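Local coordinates for protein pelota homolog (Archaeoglobus fulgidus, PDB 3OBY) that may recognise stalled ribosomes, cleave their mRNA through an endoribonuclease activity and help release non-functional ribosomes, at residues A[187-192]-A[214-219]; A[134-139]-A[194-199]; A[130-135]-A[178-183]. All coordinates share one frame; numbering follows the deposited sequence.

All three contacts lie in one domain, built round the five-stranded mixed sheet, whose order and directions are those of a ribonuclease-H-like fold. Interactions 2 and 3 share Leu-134 and Thr-135 on strand 131-137, with centres about 14 Å apart. Interaction 1 pairs the next two strands, its centre about 10 Å from that of interaction 2 and 11 Å from that of interaction 3. Ile-189 O lies 2.8 Å from Leu-134 N, probably a hydrogen bond that continues the sheet. Helices 172-183 and 196-207 rest on the same sheet face. The endoribonuclease activity is ascribed to the N-terminal Sm-fold domain, not to this one.

Interaction 1 (A[187-192]-A[214-219]); sequences YLIVAG and NAVVVD
Leu-188 with Ala-215, Ile-189 with Val-216 and Val-190 with Val-217 pair strands 187-191 and 215-217, the two parallel neighbours of a beta-alpha-beta crossover at the edge of a ribonuclease-H-like sheet. The chain between them runs through helices 196-207 and 209-212, and the strand directions differ by 19°. Four backbone hydrogen bonds zip them together. Leu-188 N donates to Asn-214 O at 2.9 Å, and Leu-188 O takes Val-216 N. The bond from Val-190 N to Val-216 O, 2.8 Å long, is nearly straight at 170°. In the last of the four, Val-218 N reaches Val-190 O from a position tilted out of the carbonyl plane.

Leu-188 CB meets Ala-215 CB at 3.9 Å on the face that carries Val-190 and Val-217, and there Lys-197 of helix 196-207 lies against both valines. On the other face, Ile-189 CG2 and Val-218 CG2 touch at 4.0 Å; the two side chains run side by side, pointing the same way, and both pack on Val-236 of helix 236-262. With CG anti to its carbonyl carbon, Tyr-187 swings its ring beside Asn-214. Ring and side-chain amide planes are turned 60° apart. The backbone O of Asn-214 sits at the ring edge, near its plane, while Tyr-187 CE1 lies 3.6 Å from Asn-214 ND2.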
# COMPACT_ATOMS: atom_id res chain seq x y z
N TYR A 187 15.98 -1.80 -0.43
CA TYR A 187 15.68 -2.67 0.70
C TYR A 187 16.29 -4.04 0.55
O TYR A 187 16.27 -4.63 -0.54
CB TYR A 187 14.17 -2.80 0.92
CG TYR A 187 13.51 -1.53 1.38
CD1 TYR A 187 13.76 -1.00 2.64
CD2 TYR A 187 12.67 -0.82 0.53
CE1 TYR A 187 13.18 0.20 3.05
CE2 TYR A 187 12.09 0.38 0.92
CZ TYR A 187 12.35 0.88 2.18
OH TYR A 187 11.78 2.07 2.55
N LEU A 188 16.82 -4.55 1.65
CA LEU A 188 17.46 -5.85 1.68
C LEU A 188 16.74 -6.80 2.62
O LEU A 188 16.41 -6.45 3.75
CB LEU A 188 18.93 -5.70 2.11
CG LEU A 188 19.74 -6.98 2.35
CD1 LEU A 188 19.94 -7.71 1.04
CD2 LEU A 188 21.09 -6.63 2.97
N ILE A 189 16.47 -8.01 2.14
CA ILE A 189 15.85 -9.03 2.96
C ILE A 189 17.01 -10.00 3.18
O ILE A 189 17.59 -10.49 2.22
CB ILE A 189 14.70 -9.78 2.24
CG1 ILE A 189 13.49 -8.87 2.04
CG2 ILE A 189 14.27 -10.97 3.07
CD1 ILE A 189 13.78 -7.63 1.24
N VAL A 190 17.35 -10.24 4.44
CA VAL A 190 18.44 -11.14 4.78
C VAL A 190 17.89 -12.37 5.50
O VAL A 190 17.41 -12.27 6.62
CB VAL A 190 19.44 -10.43 5.71
CG1 VAL A 190 20.62 -11.33 6.00
CG2 VAL A 190 19.90 -9.14 5.08
N ALA A 191 17.96 -13.52 4.83
CA ALA A 191 17.46 -14.76 5.42
C ALA A 191 18.51 -15.85 5.35
O ALA A 191 19.56 -15.67 4.73
CB ALA A 191 16.20 -15.21 4.69
N GLY A 192 18.23 -16.99 5.98
CA GLY A 192 19.16 -18.10 5.99
C GLY A 192 19.12 -18.90 7.28
O GLY A 192 18.48 -18.49 8.25
N ASN A 214 18.03 -0.11 5.98
CA ASN A 214 16.94 -0.60 5.14
C ASN A 214 17.07 -2.09 4.91
O ASN A 214 16.71 -2.59 3.84
CB ASN A 214 16.94 0.14 3.81
CG ASN A 214 16.52 1.57 3.94
OD1 ASN A 214 16.91 2.42 3.15
ND2 ASN A 214 15.70 1.85 4.95
N ALA A 215 17.59 -2.81 5.90
CA ALA A 215 17.77 -4.24 5.80
C ALA A 215 17.03 -4.93 6.95
O ALA A 215 17.02 -4.43 8.07
CB ALA A 215 19.25 -4.58 5.86
N VAL A 216 16.42 -6.08 6.66
CA VAL A 216 15.70 -6.83 7.68
C VAL A 216 16.05 -8.31 7.62
O VAL A 216 16.22 -8.87 6.54
CB VAL A 216 14.17 -6.69 7.53
CG1 VAL A 216 13.78 -5.22 7.54
CG2 VAL A 216 13.71 -7.35 6.23
N VAL A 217 16.15 -8.93 8.79
CA VAL A 217 16.46 -10.36 8.89
C VAL A 217 15.18 -11.14 9.15
O VAL A 217 14.50 -10.91 10.15
CB VAL A 217 17.45 -10.64 10.03
CG1 VAL A 217 17.73 -12.13 10.11
CG2 VAL A 217 18.74 -9.89 9.79
N VAL A 218 14.86 -12.07 8.25
CA VAL A 218 13.66 -12.89 8.38
C VAL A 218 13.99 -14.27 8.93
O VAL A 218 15.13 -14.73 8.83
CB VAL A 218 12.95 -13.02 7.01
CG1 VAL A 218 11.81 -14.00 7.09
CG2 VAL A 218 12.43 -11.65 6.58
N ASP A 219 12.99 -14.92 9.50
CA ASP A 219 13.16 -16.25 10.09
C ASP A 219 13.42 -17.38 9.09
O ASP A 219 13.93 -18.43 9.47
CB ASP A 219 11.92 -16.61 10.92
CG ASP A 219 12.11 -17.87 11.74
OD1 ASP A 219 11.11 -18.39 12.27
OD2 ASP A 219 13.27 -18.33 11.87

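Interaction 2 (A[134-139]-A[194-199]); sequences LTIEEG and GFAKND
Ile-136, near the C-terminal end of strand 131-137, packs against Ala-196 and Lys-197 in the first turn of helix 196-207, a strand-to-helix apolar contact on one face of the ribonuclease-H-like sheet. The helix follows strand 187-191, the parallel neighbour of 131-137, and its first turn reaches the end of strand 131-137. The contact is small, burying 155 Å² in all, and rests on van der Waals touches.

One branch of Ile-136 does the work. Its CG1 is anti to the backbone N (chi1 -167°), which sets CG2 between N and carbonyl carbon and presents that methyl to the helix backbone: Ile-136 CG2 lies 3.5 Å from Lys-197 CA and 3.9 Å from Lys-197 CB. The same methyl is 4.2 Å from Ala-196 CB. Phe-172 and Phe-173 of helix 172-183 also pack on Ile-136.

Ala-196 reaches further along the strand. Its methyl CB sits 3.8 Å from Glu-137 CA and 4.0 Å from Glu-138 N, so it lies against main chain while Glu-137 turns its CB away from the helix. Lys-197 lends just the base of its side chain to the contact. The rest is extended and leads off to the strand ends, where NZ is hydrogen-bonded to Gly-192 O and Val-218 O. At the start of the helix, Asp-199 N donates to the carbonyl O of Phe-195, the residue just before the helix, at 3.0 Å.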
# COMPACT_ATOMS: atom_id res chain seq x y z
N LEU A 134 18.84 -11.77 0.10
CA LEU A 134 20.11 -12.43 0.35
C LEU A 134 19.97 -13.57 1.33
O LEU A 134 19.65 -13.36 2.50
CB LEU A 134 21.13 -11.44 0.90
CG LEU A 134 22.40 -12.09 1.44
CD1 LEU A 134 23.32 -12.42 0.28
CD2 LEU A 134 23.11 -11.16 2.41
N THR A 135 20.22 -14.78 0.87
CA THR A 135 20.17 -15.95 1.74
C THR A 135 21.62 -16.23 2.07
O THR A 135 22.47 -16.28 1.18
CB THR A 135 19.56 -17.16 1.02
OG1 THR A 135 20.19 -17.33 -0.25
CG2 THR A 135 18.07 -16.95 0.83
N ILE A 136 21.92 -16.40 3.36
CA ILE A 136 23.29 -16.64 3.77
C ILE A 136 23.41 -17.66 4.89
O ILE A 136 22.57 -17.76 5.78
CB ILE A 136 23.95 -15.33 4.24
CG1 ILE A 136 25.46 -15.51 4.38
CG2 ILE A 136 23.36 -14.90 5.58
CD1 ILE A 136 26.20 -14.24 4.77
N GLU A 137 24.50 -18.43 4.82
CA GLU A 137 24.81 -19.46 5.80
C GLU A 137 26.33 -19.52 5.80
O GLU A 137 26.95 -19.05 4.84
CB GLU A 137 24.22 -20.80 5.36
CG GLU A 137 24.96 -21.45 4.21
CD GLU A 137 24.22 -22.64 3.63
OE1 GLU A 137 23.83 -23.54 4.41
OE2 GLU A 137 24.02 -22.67 2.40
N GLU A 138 26.92 -20.08 6.85
CA GLU A 138 28.37 -20.17 6.94
C GLU A 138 29.05 -20.45 5.60
O GLU A 138 28.78 -21.46 4.95
CB GLU A 138 28.78 -21.25 7.94
CG GLU A 138 28.77 -20.82 9.40
CD GLU A 138 29.55 -21.78 10.29
OE1 GLU A 138 29.19 -22.97 10.35
OE2 GLU A 138 30.53 -21.33 10.93
N GLY A 139 29.94 -19.54 5.21
CA GLY A 139 30.69 -19.68 3.98
C GLY A 139 29.94 -19.73 2.65
O GLY A 139 30.50 -20.17 1.65
N GLY A 194 20.38 -20.50 10.83
CA GLY A 194 21.22 -20.12 11.93
C GLY A 194 21.38 -18.64 12.15
O GLY A 194 20.45 -17.82 12.01
N PHE A 195 22.60 -18.29 12.49
CA PHE A 195 22.90 -16.91 12.80
C PHE A 195 23.77 -16.22 11.79
O PHE A 195 24.10 -15.04 12.01
CB PHE A 195 23.54 -16.85 14.16
CG PHE A 195 22.71 -17.46 15.24
CD1 PHE A 195 22.69 -18.83 15.43
CD2 PHE A 195 21.95 -16.65 16.08
CE1 PHE A 195 21.94 -19.40 16.45
CE2 PHE A 195 21.19 -17.21 17.10
CZ PHE A 195 21.19 -18.58 17.29
N ALA A 196 24.16 -16.89 10.75
CA ALA A 196 24.97 -16.15 9.83
C ALA A 196 24.29 -14.79 9.43
O ALA A 196 24.92 -13.72 9.38
CB ALA A 196 25.21 -16.97 8.70
N LYS A 197 23.00 -14.87 9.12
CA LYS A 197 22.24 -13.71 8.68
C LYS A 197 22.31 -12.63 9.74
O LYS A 197 22.51 -11.46 9.44
CB LYS A 197 20.79 -14.11 8.40
CG LYS A 197 20.12 -14.84 9.54
CD LYS A 197 18.76 -15.37 9.12
CE LYS A 197 18.12 -16.22 10.20
NZ LYS A 197 16.85 -16.85 9.74
N ASN A 198 22.15 -13.05 10.99
CA ASN A 198 22.19 -12.12 12.10
C ASN A 198 23.53 -11.39 12.17
O ASN A 198 23.59 -10.17 12.08
CB ASN A 198 21.91 -12.87 13.41
CG ASN A 198 20.57 -13.58 13.39
OD1 ASN A 198 19.52 -12.94 13.29
ND2 ASN A 198 20.59 -14.90 13.48
N ASP A 199 24.61 -12.15 12.32
CA ASP A 199 25.93 -11.54 12.40
C ASP A 199 26.23 -10.66 11.19
O ASP A 199 26.93 -9.65 11.30
CB ASP A 199 27.02 -12.60 12.54
CG ASP A 199 26.80 -13.52 13.73
OD1 ASP A 199 26.20 -13.07 14.74
OD2 ASP A 199 27.23 -14.69 13.67

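Interaction 3 (A[130-135]-A[178-183]); sequences EIVMLT and AKLESF
The amide N of Phe-183 donates to Leu-180 O at 3.1 Å and, weakly, to Lys-179 O, closing the last turn of helix 172-183 at the two residues that press on Val-132. Val-132 uses both its methyls. CG1, anti to the backbone N (chi1 169°), meets Leu-180 CD2 at 3.9 Å, and CG2 approaches the edge of the Phe-183 ring, near its plane, at 3.6 Å from CD2. CE2 of that ring is as close to this methyl, so the methyl straddles one bond of the ring edge. Leu-180 forks over the strand: its second methyl, CD1, touches Leu-134 CD2 at 4.1 Å, the two leucine side chains crossing at about a right angle. At the start of the strand, the Glu-130 carboxylate passes near the Phe-183 ring, with its OE1 in a salt bridge to Arg-147 NH1.

Strand and helix run nearly antiparallel, 164° between their directions, with axes 10.8 Å apart. Phe-155 of strand 150-158 touches Leu-180, and Ile-154 touches Phe-183. On the opposite face of strand 131-137, Met-133 packs into helix 224-233, leaving the sheet sandwiched between helices.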
# COMPACT_ATOMS: atom_id res chain seq x y z
N GLU A 130 13.15 -1.09 -5.32
CA GLU A 130 14.03 -2.15 -5.77
C GLU A 130 14.39 -2.99 -4.54
O GLU A 130 15.05 -2.50 -3.61
CB GLU A 130 15.30 -1.57 -6.40
CG GLU A 130 16.25 -2.62 -6.99
CD GLU A 130 15.89 -3.02 -8.41
OE1 GLU A 130 14.70 -3.31 -8.69
OE2 GLU A 130 16.81 -3.05 -9.25
N ILE A 131 13.96 -4.24 -4.54
CA ILE A 131 14.21 -5.15 -3.43
C ILE A 131 15.24 -6.25 -3.73
O ILE A 131 15.17 -6.92 -4.76
CB ILE A 131 12.90 -5.86 -2.98
CG1 ILE A 131 11.81 -4.84 -2.68
CG2 ILE A 131 13.17 -6.70 -1.76
CD1 ILE A 131 12.21 -3.81 -1.66
N VAL A 132 16.19 -6.43 -2.82
CA VAL A 132 17.20 -7.47 -2.98
C VAL A 132 17.10 -8.49 -1.84
O VAL A 132 17.01 -8.13 -0.67
CB VAL A 132 18.64 -6.90 -3.00
CG1 VAL A 132 19.65 -8.04 -2.90
CG2 VAL A 132 18.86 -6.11 -4.28
N MET A 133 17.12 -9.76 -2.20
CA MET A 133 17.05 -10.82 -1.22
C MET A 133 18.39 -11.53 -1.13
O MET A 133 19.00 -11.86 -2.15
CB MET A 133 15.95 -11.81 -1.60
CG MET A 133 14.56 -11.35 -1.27
SD MET A 133 13.34 -12.51 -1.86
CE MET A 133 12.10 -11.40 -2.60
N LEU A 134 18.84 -11.77 0.10
CA LEU A 134 20.11 -12.43 0.35
C LEU A 134 19.97 -13.57 1.33
O LEU A 134 19.65 -13.36 2.50
CB LEU A 134 21.13 -11.44 0.90
CG LEU A 134 22.40 -12.09 1.44
CD1 LEU A 134 23.32 -12.42 0.28
CD2 LEU A 134 23.11 -11.16 2.41
N THR A 135 20.22 -14.78 0.87
CA THR A 135 20.17 -15.95 1.74
C THR A 135 21.62 -16.23 2.07
O THR A 135 22.47 -16.28 1.18
CB THR A 135 19.56 -17.16 1.02
OG1 THR A 135 20.19 -17.33 -0.25
CG2 THR A 135 18.07 -16.95 0.83
N ALA A 178 30.15 -5.85 -0.24
CA ALA A 178 30.70 -4.99 -1.31
C ALA A 178 29.92 -5.22 -2.60
O ALA A 178 29.71 -4.28 -3.39
CB ALA A 178 32.16 -5.32 -1.54
N LYS A 179 29.50 -6.45 -2.82
CA LYS A 179 28.80 -6.61 -4.05
C LYS A 179 27.34 -6.22 -3.85
O LYS A 179 26.69 -5.74 -4.81
CB LYS A 179 29.13 -8.00 -4.57
CG LYS A 179 28.89 -9.07 -3.58
CD LYS A 179 29.17 -10.42 -4.21
CE LYS A 179 30.65 -10.64 -4.45
NZ LYS A 179 30.91 -11.98 -5.04
N LEU A 180 26.77 -6.43 -2.67
CA LEU A 180 25.42 -5.94 -2.55
C LEU A 180 25.46 -4.39 -2.82
O LEU A 180 24.60 -3.82 -3.50
CB LEU A 180 24.94 -6.15 -1.15
CG LEU A 180 24.53 -7.55 -0.71
CD1 LEU A 180 24.27 -7.54 0.78
CD2 LEU A 180 23.27 -7.98 -1.46
N GLU A 181 26.47 -3.73 -2.26
CA GLU A 181 26.62 -2.28 -2.37
C GLU A 181 26.76 -1.79 -3.81
O GLU A 181 26.36 -0.67 -4.14
CB GLU A 181 27.82 -1.82 -1.53
CG GLU A 181 27.76 -0.35 -1.08
CD GLU A 181 28.45 0.59 -2.04
OE1 GLU A 181 29.69 0.54 -2.14
OE2 GLU A 181 27.73 1.39 -2.69
N SER A 182 27.32 -2.63 -4.68
CA SER A 182 27.50 -2.24 -6.07
C SER A 182 26.29 -2.53 -6.96
O SER A 182 26.18 -1.98 -8.06
CB SER A 182 28.75 -2.91 -6.65
OG SER A 182 28.62 -4.32 -6.68
N PHE A 183 25.38 -3.39 -6.51
CA PHE A 183 24.19 -3.73 -7.31
C PHE A 183 23.17 -2.59 -7.35
O PHE A 183 22.49 -2.38 -8.36
CB PHE A 183 23.52 -5.01 -6.81
CG PHE A 183 22.29 -5.39 -7.59
CD1 PHE A 183 22.39 -5.71 -8.94
CD2 PHE A 183 21.02 -5.37 -7.00
CE1 PHE A 183 21.25 -6.01 -9.69
CE2 PHE A 183 19.88 -5.67 -7.75
CZ PHE A 183 19.99 -5.99 -9.09